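Local coordinates for protein arylmalonate decarboxylase (Bordetella bronchiseptica, PDB 3IXL) that catalyses the decarboxylation of 2-aryl-2-methylmalonates to 2-arylpropionates, releasing carbon dioxide, at residues Gly41-Asp49 / Tyr126-Leu134; Asp182-Thr193 / Leu204-Pro213. The protein carries 2 engineered substitutions. One frame throughout, in Å; residues are numbered along the deposited sequence.

Interaction 1 (Gly41-Asp49 / Tyr126-Leu134); sequences GSVTPEGYD and YIDDVNERL. With PAC (2-phenylacetic acid), chain C; SO4 (sulfate ion), chain B.
Pro45 CG sits over the centre of one face of the Arg133 guanidinium, 3.6 Å from Arg133 CZ. Pro45 CD meets Val130 CG2 at 3.9 Å. Val130 CG2 also lies 3.7 Å from Tyr48 OH, whose hydrogen-bond partner is Ser76. Nearer the ligand, Val43 CG1 packs against Tyr126 CD2 at 3.9 Å. With CG1 anti to the backbone N (chi1 -174°), the other methyl of Val43 is left beside the phenylacetic acid. No direct hydrogen bond joins the two segments. Instead one water donates to Val43 O and accepts from Ile127 N.

Behind this shell, Arg133 is gripped from two places. NE bonds Asp129 OD1 at 3.1 Å, and NH1 reaches Tyr80 O. These bonds hold the guanidinium flat against Pro45. In segment 41-49, Thr44 OG1 caps helix 45-51 by accepting from Gly47 N at 3.1 Å. It donates to Ser42 OG, which bonds a sulfate ion probably taken up from the crystallisation liquor.

Tyr126 OH donates to PAC O2 at 2.7 Å, with that oxygen at the ring edge. Thus a loop and N-capped helix following strand 33-37 pack on the start of helix 128-140 from the other half of the chain. Apolar packing and the water hold Tyr126 beside the ligand carboxylate.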
loop_
_atom_site.group_PDB
_atom_site.type_symbol
_atom_site.label_atom_id
_atom_site.label_comp_id
_atom_site.label_asym_id
_atom_site.label_seq_id
_atom_site.Cartn_x
_atom_site.Cartn_y
_atom_site.Cartn_z
ATOM N N GLY A 41 4.190 -16.738 -0.140
ATOM C CA GLY A 41 3.672 -17.805 -0.999
ATOM C C GLY A 41 2.272 -17.603 -1.557
ATOM O O GLY A 41 1.950 -18.096 -2.639
ATOM N N SER A 42 1.431 -16.906 -0.801
ATOM C CA SER A 42 0.078 -16.578 -1.216
ATOM C C SER A 42 -0.386 -15.388 -0.395
ATOM O O SER A 42 0.076 -15.177 0.737
ATOM C CB SER A 42 -0.861 -17.762 -0.993
ATOM O OG SER A 42 -0.984 -18.039 0.388
ATOM N N VAL A 43 -1.312 -14.624 -0.963
ATOM C CA VAL A 43 -1.861 -13.454 -0.294
ATOM C C VAL A 43 -3.045 -13.943 0.549
ATOM O O VAL A 43 -4.205 -13.719 0.227
ATOM C CB VAL A 43 -2.220 -12.338 -1.320
ATOM C CG1 VAL A 43 -2.645 -11.068 -0.611
ATOM C CG2 VAL A 43 -1.024 -12.067 -2.261
ATOM N N THR A 44 -2.710 -14.658 1.621
ATOM C CA THR A 44 -3.673 -15.232 2.550
ATOM C C THR A 44 -3.019 -15.197 3.932
ATOM O O THR A 44 -1.791 -15.199 4.020
ATOM C CB THR A 44 -3.979 -16.727 2.241
ATOM O OG1 THR A 44 -2.782 -17.494 2.353
ATOM C CG2 THR A 44 -4.583 -16.933 0.855
ATOM N N PRO A 45 -3.832 -15.198 5.011
ATOM C CA PRO A 45 -3.287 -15.324 6.372
ATOM C C PRO A 45 -2.299 -16.480 6.563
ATOM O O PRO A 45 -1.264 -16.292 7.206
ATOM C CB PRO A 45 -4.547 -15.492 7.229
ATOM C CG PRO A 45 -5.575 -14.691 6.474
ATOM C CD PRO A 45 -5.294 -14.986 5.031
ATOM N N GLU A 46 -2.591 -17.645 5.993
ATOM C CA GLU A 46 -1.652 -18.768 6.054
ATOM C C GLU A 46 -0.318 -18.390 5.413
ATOM O O GLU A 46 0.754 -18.723 5.940
ATOM C CB GLU A 46 -2.248 -20.023 5.404
ATOM C CG GLU A 46 -3.667 -20.351 5.876
ATOM C CD GLU A 46 -4.749 -19.765 4.967
ATOM O OE1 GLU A 46 -5.250 -18.643 5.241
ATOM O OE2 GLU A 46 -5.096 -20.441 3.970
ATOM N N GLY A 47 -0.377 -17.675 4.291
ATOM C CA GLY A 47 0.834 -17.184 3.649
ATOM C C GLY A 47 1.562 -16.169 4.516
ATOM O O GLY A 47 2.783 -16.244 4.682
ATOM N N TYR A 48 0.818 -15.221 5.079
ATOM C CA TYR A 48 1.435 -14.198 5.925
ATOM C C TYR A 48 2.156 -14.822 7.111
ATOM O O TYR A 48 3.271 -14.418 7.444
ATOM C CB TYR A 48 0.411 -13.181 6.444
ATOM C CG TYR A 48 -0.517 -12.609 5.395
ATOM C CD1 TYR A 48 -0.063 -12.295 4.111
ATOM C CD2 TYR A 48 -1.857 -12.382 5.701
ATOM C CE1 TYR A 48 -0.945 -11.784 3.149
ATOM C CE2 TYR A 48 -2.739 -11.887 4.757
ATOM C CZ TYR A 48 -2.279 -11.596 3.482
ATOM O OH TYR A 48 -3.174 -11.107 2.558
ATOM N N ASP A 49 1.520 -15.810 7.742
ATOM C CA ASP A 49 2.092 -16.423 8.934
ATOM C C ASP A 49 3.473 -17.022 8.647
ATOM O O ASP A 49 4.326 -17.062 9.539
ATOM C CB ASP A 49 1.152 -17.498 9.478
ATOM C CG ASP A 49 -0.032 -16.924 10.243
ATOM O OD1 ASP A 49 -0.095 -15.699 10.507
ATOM O OD2 ASP A 49 -0.917 -17.733 10.596
ATOM N N TYR A 126 -8.354 -8.955 -3.246
ATOM C CA TYR A 126 -8.303 -10.082 -2.294
ATOM C C TYR A 126 -9.505 -11.001 -2.242
ATOM O O TYR A 126 -10.584 -10.677 -2.744
ATOM C CB TYR A 126 -8.123 -9.563 -0.868
ATOM C CG TYR A 126 -7.101 -8.480 -0.642
ATOM C CD1 TYR A 126 -7.472 -7.278 -0.040
ATOM C CD2 TYR A 126 -5.762 -8.679 -0.960
ATOM C CE1 TYR A 126 -6.535 -6.286 0.214
ATOM C CE2 TYR A 126 -4.809 -7.687 -0.715
ATOM C CZ TYR A 126 -5.217 -6.496 -0.121
ATOM O OH TYR A 126 -4.295 -5.499 0.147
ATOM N N ILE A 127 -9.294 -12.146 -1.585
ATOM C CA ILE A 127 -10.401 -13.009 -1.133
ATOM C C ILE A 127 -11.024 -12.436 0.148
ATOM O O ILE A 127 -10.421 -11.600 0.826
ATOM C CB ILE A 127 -9.980 -14.498 -0.946
ATOM C CG1 ILE A 127 -8.876 -14.647 0.110
ATOM C CG2 ILE A 127 -9.541 -15.092 -2.292
ATOM C CD1 ILE A 127 -8.582 -16.117 0.504
ATOM N N ASP A 128 -12.221 -12.902 0.488
ATOM C CA ASP A 128 -13.032 -12.221 1.492
ATOM C C ASP A 128 -12.545 -12.255 2.933
ATOM O O ASP A 128 -12.832 -11.322 3.684
ATOM C CB ASP A 128 -14.503 -12.643 1.392
ATOM C CG ASP A 128 -15.227 -11.947 0.257
ATOM O OD1 ASP A 128 -14.712 -10.926 -0.275
ATOM O OD2 ASP A 128 -16.326 -12.415 -0.112
ATOM N N ASP A 129 -11.796 -13.281 3.326
ATOM C CA ASP A 129 -11.224 -13.259 4.679
ATOM C C ASP A 129 -10.321 -12.038 4.809
ATOM O O ASP A 129 -10.348 -11.346 5.826
ATOM C CB ASP A 129 -10.443 -14.539 4.999
ATOM C CG ASP A 129 -9.903 -14.568 6.437
ATOM O OD1 ASP A 129 -10.494 -13.935 7.335
ATOM O OD2 ASP A 129 -8.885 -15.250 6.651
ATOM N N VAL A 130 -9.525 -11.787 3.776
ATOM C CA VAL A 130 -8.638 -10.632 3.776
ATOM C C VAL A 130 -9.446 -9.322 3.681
ATOM O O VAL A 130 -9.137 -8.357 4.380
ATOM C CB VAL A 130 -7.572 -10.753 2.671
ATOM C CG1 VAL A 130 -6.664 -9.526 2.647
ATOM C CG2 VAL A 130 -6.723 -12.009 2.885
ATOM N N ASN A 131 -10.508 -9.301 2.862
ATOM C CA ASN A 131 -11.375 -8.123 2.785
ATOM C C ASN A 131 -12.049 -7.766 4.106
ATOM O O ASN A 131 -12.159 -6.590 4.449
ATOM C CB ASN A 131 -12.418 -8.289 1.679
ATOM C CG ASN A 131 -11.793 -8.351 0.310
ATOM O OD1 ASN A 131 -10.813 -7.649 0.046
ATOM N ND2 ASN A 131 -12.332 -9.203 -0.568
ATOM N N GLU A 132 -12.476 -8.790 4.848
ATOM C CA GLU A 132 -13.081 -8.586 6.161
ATOM C C GLU A 132 -12.069 -7.987 7.126
ATOM O O GLU A 132 -12.395 -7.082 7.889
ATOM C CB GLU A 132 -13.619 -9.903 6.723
ATOM C CG GLU A 132 -14.860 -10.415 6.014
ATOM C CD GLU A 132 -15.389 -11.722 6.592
ATOM O OE1 GLU A 132 -16.399 -12.232 6.059
ATOM O OE2 GLU A 132 -14.814 -12.240 7.575
ATOM N N ARG A 133 -10.833 -8.486 7.073
ATOM C CA ARG A 133 -9.770 -7.970 7.932
ATOM C C ARG A 133 -9.417 -6.525 7.585
ATOM O O ARG A 133 -9.158 -5.711 8.474
ATOM C CB ARG A 133 -8.535 -8.870 7.851
ATOM C CG ARG A 133 -8.757 -10.256 8.473
ATOM C CD ARG A 133 -7.668 -11.224 8.054
ATOM N NE ARG A 133 -7.947 -12.619 8.407
ATOM C CZ ARG A 133 -7.272 -13.329 9.304
ATOM N NH1 ARG A 133 -6.265 -12.797 9.987
ATOM N NH2 ARG A 133 -7.617 -14.594 9.509
ATOM N N LEU A 134 -9.434 -6.195 6.294
ATOM C CA LEU A 134 -9.223 -4.824 5.863
ATOM C C LEU A 134 -10.315 -3.919 6.428
ATOM O O LEU A 134 -10.013 -2.883 7.024
ATOM C CB LEU A 134 -9.189 -4.739 4.333
ATOM C CG LEU A 134 -9.116 -3.333 3.721
ATOM C CD1 LEU A 134 -7.902 -2.565 4.206
ATOM C CD2 LEU A 134 -9.134 -3.390 2.197
HETATM C C1 PAC C . -0.981 -6.432 -0.339
HETATM C C2 PAC C . -0.391 -7.656 -1.015
HETATM C "C1'" PAC C . 0.778 -7.528 -1.970
HETATM C "C2'" PAC C . 0.864 -8.511 -2.961
HETATM C "C3'" PAC C . 1.903 -8.503 -3.889
HETATM C "C4'" PAC C . 2.873 -7.507 -3.825
HETATM C "C5'" PAC C . 2.794 -6.516 -2.838
HETATM C "C6'" PAC C . 1.756 -6.525 -1.902
HETATM O O1 PAC C . -0.574 -5.258 -0.566
HETATM O O2 PAC C . -1.922 -6.672 0.470
HETATM S S SO4 B . -0.607 -22.050 -0.796
HETATM O O1 SO4 B . -0.660 -21.566 -2.177
HETATM O O2 SO4 B . -0.315 -20.928 0.092
HETATM O O3 SO4 B . -1.899 -22.629 -0.427
HETATM O O4 SO4 B . 0.431 -23.074 -0.679
HETATM O O HOH W 1 -6.299 -12.463 -1.291
#

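Interaction 2 (Asp182-Thr193 / Leu204-Pro213); sequences DGILLSSGGLLT and LGVPVVSSSP. Engineered in segment 182-193: Ser188 (natural residue Cys). With PAC (2-phenylacetic acid), chain C.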
loop_
_atom_site.group_PDB
_atom_site.type_symbol
_atom_site.label_atom_id
_atom_site.label_comp_id
_atom_site.label_asym_id
_atom_site.label_seq_id
_atom_site.Cartn_x
_atom_site.Cartn_y
_atom_site.Cartn_z
ATOM N N ASP A 182 -16.707 9.094 0.351
ATOM C CA ASP A 182 -15.764 10.209 0.194
ATOM C C ASP A 182 -14.646 9.888 -0.789
ATOM O O ASP A 182 -14.040 10.788 -1.355
ATOM C CB ASP A 182 -15.107 10.574 1.531
ATOM C CG ASP A 182 -16.089 11.018 2.587
ATOM O OD1 ASP A 182 -17.087 11.690 2.239
ATOM O OD2 ASP A 182 -15.840 10.720 3.775
ATOM N N GLY A 183 -14.357 8.602 -0.960
ATOM C CA GLY A 183 -13.232 8.186 -1.786
ATOM C C GLY A 183 -13.151 6.683 -1.856
ATOM O O GLY A 183 -14.012 5.976 -1.339
ATOM N N ILE A 184 -12.099 6.214 -2.510
ATOM C CA ILE A 184 -11.937 4.797 -2.804
ATOM C C ILE A 184 -10.551 4.343 -2.363
ATOM O O ILE A 184 -9.553 5.030 -2.625
ATOM C CB ILE A 184 -12.115 4.527 -4.325
ATOM C CG1 ILE A 184 -13.515 4.976 -4.788
ATOM C CG2 ILE A 184 -11.882 3.047 -4.663
ATOM C CD1 ILE A 184 -13.635 5.212 -6.286
ATOM N N LEU A 185 -10.503 3.196 -1.691
ATOM C CA LEU A 185 -9.238 2.518 -1.436
ATOM C C LEU A 185 -9.104 1.368 -2.425
ATOM O O LEU A 185 -9.923 0.455 -2.440
ATOM C CB LEU A 185 -9.161 1.995 0.002
ATOM C CG LEU A 185 -7.943 1.125 0.332
ATOM C CD1 LEU A 185 -6.646 1.913 0.171
ATOM C CD2 LEU A 185 -8.066 0.580 1.756
ATOM N N LEU A 186 -8.078 1.443 -3.266
ATOM C CA LEU A 186 -7.729 0.379 -4.190
ATOM C C LEU A 186 -6.584 -0.397 -3.540
ATOM O O LEU A 186 -5.432 0.056 -3.500
ATOM C CB LEU A 186 -7.344 0.971 -5.548
ATOM C CG LEU A 186 -6.879 0.058 -6.686
ATOM C CD1 LEU A 186 -7.857 -1.094 -6.963
ATOM C CD2 LEU A 186 -6.714 0.924 -7.931
ATOM N N SER A 187 -6.920 -1.559 -2.988
ATOM C CA SER A 187 -6.002 -2.253 -2.094
ATOM C C SER A 187 -5.344 -3.468 -2.726
ATOM O O SER A 187 -6.007 -4.342 -3.295
ATOM C CB SER A 187 -6.687 -2.632 -0.776
ATOM O OG SER A 187 -5.715 -2.971 0.210
ATOM N N SER A 188 -4.019 -3.462 -2.589
ATOM C CA SER A 188 -3.037 -4.507 -2.916
ATOM C C SER A 188 -1.896 -3.874 -3.658
ATOM O O SER A 188 -2.071 -3.327 -4.752
ATOM C CB SER A 188 -3.558 -5.688 -3.720
ATOM O OG SER A 188 -2.481 -6.606 -3.884
ATOM N N GLY A 189 -0.717 -3.990 -3.057
ATOM C CA GLY A 189 0.513 -3.490 -3.636
ATOM C C GLY A 189 1.003 -4.346 -4.777
ATOM O O GLY A 189 2.054 -4.063 -5.350
ATOM N N GLY A 190 0.256 -5.391 -5.118
ATOM C CA GLY A 190 0.627 -6.261 -6.238
ATOM C C GLY A 190 0.013 -5.812 -7.543
ATOM O O GLY A 190 0.383 -6.303 -8.605
ATOM N N LEU A 191 -0.914 -4.870 -7.452
ATOM C CA LEU A 191 -1.610 -4.340 -8.615
ATOM C C LEU A 191 -0.829 -3.200 -9.242
ATOM O O LEU A 191 -0.175 -2.420 -8.541
ATOM C CB LEU A 191 -2.995 -3.838 -8.200
ATOM C CG LEU A 191 -3.958 -4.881 -7.624
ATOM C CD1 LEU A 191 -5.191 -4.197 -7.062
ATOM C CD2 LEU A 191 -4.336 -5.910 -8.680
ATOM N N LEU A 192 -0.908 -3.110 -10.566
ATOM C CA LEU A 192 -0.297 -2.014 -11.309
ATOM C C LEU A 192 -1.389 -1.010 -11.634
ATOM O O LEU A 192 -2.143 -1.162 -12.593
ATOM C CB LEU A 192 0.422 -2.535 -12.564
ATOM C CG LEU A 192 1.629 -3.423 -12.249
ATOM C CD1 LEU A 192 2.064 -4.244 -13.458
ATOM C CD2 LEU A 192 2.797 -2.600 -11.703
ATOM N N THR A 193 -1.464 0.020 -10.801
ATOM C CA THR A 193 -2.626 0.897 -10.733
ATOM C C THR A 193 -2.399 2.319 -11.233
ATOM O O THR A 193 -3.335 3.116 -11.227
ATOM C CB THR A 193 -3.122 1.032 -9.277
ATOM O OG1 THR A 193 -2.127 1.702 -8.485
ATOM C CG2 THR A 193 -3.417 -0.342 -8.673
ATOM N N LEU A 204 -15.194 9.947 -11.538
ATOM C CA LEU A 204 -16.042 9.960 -10.356
ATOM C C LEU A 204 -15.986 11.234 -9.532
ATOM O O LEU A 204 -16.919 11.519 -8.779
ATOM C CB LEU A 204 -15.742 8.748 -9.468
ATOM C CG LEU A 204 -15.866 7.375 -10.128
ATOM C CD1 LEU A 204 -15.550 6.273 -9.136
ATOM C CD2 LEU A 204 -17.266 7.183 -10.716
ATOM N N GLY A 205 -14.890 11.982 -9.640
ATOM C CA GLY A 205 -14.736 13.219 -8.878
ATOM C C GLY A 205 -14.473 12.993 -7.399
ATOM O O GLY A 205 -14.697 13.885 -6.573
ATOM N N VAL A 206 -14.016 11.789 -7.054
ATOM C CA VAL A 206 -13.566 11.482 -5.696
ATOM C C VAL A 206 -12.135 10.951 -5.770
ATOM O O VAL A 206 -11.720 10.437 -6.813
ATOM C CB VAL A 206 -14.491 10.462 -4.967
ATOM C CG1 VAL A 206 -15.937 10.990 -4.871
ATOM C CG2 VAL A 206 -14.467 9.097 -5.655
ATOM N N PRO A 207 -11.364 11.118 -4.681
ATOM C CA PRO A 207 -9.983 10.639 -4.695
ATOM C C PRO A 207 -9.866 9.123 -4.535
ATOM O O PRO A 207 -10.735 8.486 -3.930
ATOM C CB PRO A 207 -9.352 11.356 -3.496
ATOM C CG PRO A 207 -10.482 11.581 -2.563
ATOM C CD PRO A 207 -11.712 11.778 -3.411
ATOM N N VAL A 208 -8.785 8.579 -5.084
ATOM C CA VAL A 208 -8.415 7.174 -4.929
ATOM C C VAL A 208 -7.076 7.077 -4.213
ATOM O O VAL A 208 -6.104 7.747 -4.593
ATOM C CB VAL A 208 -8.268 6.461 -6.295
ATOM C CG1 VAL A 208 -7.835 5.005 -6.112
ATOM C CG2 VAL A 208 -9.569 6.535 -7.066
ATOM N N VAL A 209 -7.025 6.230 -3.194
ATOM C CA VAL A 209 -5.758 5.880 -2.553
ATOM C C VAL A 209 -5.465 4.439 -2.933
ATOM O O VAL A 209 -6.284 3.557 -2.682
ATOM C CB VAL A 209 -5.810 6.061 -1.019
ATOM C CG1 VAL A 209 -4.521 5.547 -0.359
ATOM C CG2 VAL A 209 -5.997 7.534 -0.669
ATOM N N SER A 210 -4.311 4.214 -3.551
ATOM C CA SER A 210 -3.935 2.893 -4.040
ATOM C C SER A 210 -2.720 2.413 -3.255
ATOM O O SER A 210 -1.792 3.191 -3.026
ATOM C CB SER A 210 -3.627 2.964 -5.537
ATOM O OG SER A 210 -3.237 1.700 -6.029
ATOM N N SER A 211 -2.719 1.137 -2.871
ATOM C CA SER A 211 -1.664 0.576 -2.001
ATOM C C SER A 211 -0.218 0.897 -2.414
ATOM O O SER A 211 0.539 1.464 -1.624
ATOM C CB SER A 211 -1.810 -0.948 -1.900
ATOM O OG SER A 211 -2.918 -1.312 -1.119
ATOM N N SER A 212 0.181 0.488 -3.612
ATOM C CA SER A 212 1.585 0.644 -4.002
ATOM C C SER A 212 1.989 2.124 -4.086
ATOM O O SER A 212 2.944 2.549 -3.441
ATOM C CB SER A 212 1.889 -0.122 -5.286
ATOM O OG SER A 212 3.273 -0.091 -5.561
ATOM N N PRO A 213 1.252 2.932 -4.871
ATOM C CA PRO A 213 1.595 4.351 -4.931
ATOM C C PRO A 213 1.567 5.030 -3.553
ATOM O O PRO A 213 2.468 5.810 -3.241
ATOM C CB PRO A 213 0.536 4.923 -5.883
ATOM C CG PRO A 213 0.164 3.740 -6.741
ATOM C CD PRO A 213 0.136 2.602 -5.781
HETATM C C1 PAC C . -0.981 -6.432 -0.339
HETATM C C2 PAC C . -0.391 -7.656 -1.015
HETATM C "C1'" PAC C . 0.778 -7.528 -1.970
HETATM C "C2'" PAC C . 0.864 -8.511 -2.961
HETATM C "C3'" PAC C . 1.903 -8.503 -3.889
HETATM C "C4'" PAC C . 2.873 -7.507 -3.825
HETATM C "C5'" PAC C . 2.794 -6.516 -2.838
HETATM C "C6'" PAC C . 1.756 -6.525 -1.902
HETATM O O1 PAC C . -0.574 -5.258 -0.566
HETATM O O2 PAC C . -1.922 -6.672 0.470
HETATM O O HOH W 2 -1.567 -0.630 -5.503
HETATM O O HOH W 3 3.838 -2.453 -4.100
#
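Ile184 reaches past its own strand to fill a notch in the neighbouring segment. Its CD1 lies 3.6 Å from Leu204 CD1 and also touches Val206 CG2, crossing both side chains at about a right angle. CG1 stands beside the backbone N (chi1 -59°), and the extended chain beyond it carries CD1 to the end of helix 196-204. Val208 fits between Ile184 and Leu186 on the same face of the sheet, with CG1 4.1 Å from Leu186 CB. On the opposite face Leu185 CD1 lies 3.3 Å from Val209 O, with Val209 CG1 farther off, and both residues pack on Val108 of helix 104-114.

Strands 183-187 and 208-210 run parallel, as expected of a right-handed beta-alpha-beta crossover through helix 196-204. The ladder runs from Ile184 N to Pro207 O, through Val209 N to Ile184 O and Leu186 N to Val209 O, to Ser211 N and Leu186 O.

At the C-terminal ends of the strands, serines take over. Ser211 CB nestles against the backbone of Ser188, 3.4 Å from its N, and Ser211 OG accepts from Ser188 N at 2.8 Å. Thr193 folds back over Ser210. Thr193 OG1 and Ser210 OG share a hydrogen bond of 2.7 Å, and Pro213 CG leans on Thr193 OG1. A water joins Ser188 O, Ser210 OG and Ser212 N.

The engineered Ser188 makes an ST turn, its OG accepting from Gly190 N. Gly189 N points at PAC O1, 2.8 Å away in an almost straight bond (179°). Backbone and hydroxyl bonds thus fix the turn whose amide holds the ligand carboxylate.

Both interactions meet at the phenylacetic acid, though their centres lie about 18 Å apart. They hold different oxygens of one carboxylate: Tyr126 of interaction 1 binds O2, and Gly189 of interaction 2 binds O1. Ser76 and Thr75 add further hydrogen bonds to the ligand. The two contacts also touch directly. Tyr126 OH lies 2.9 Å from Ser187 OG, a probable hydrogen bond, so Ser187, on an inner strand of its sheet, probably helps to place the phenol. Farther back, Leu134 CD2 packs 3.9 Å from Ser187 CB, and Leu134 CD1 packs 4.0 Å from Leu185 CD2. Helix 128-140 thereby rests on strand 183-187, linking the helix contact to the sheet.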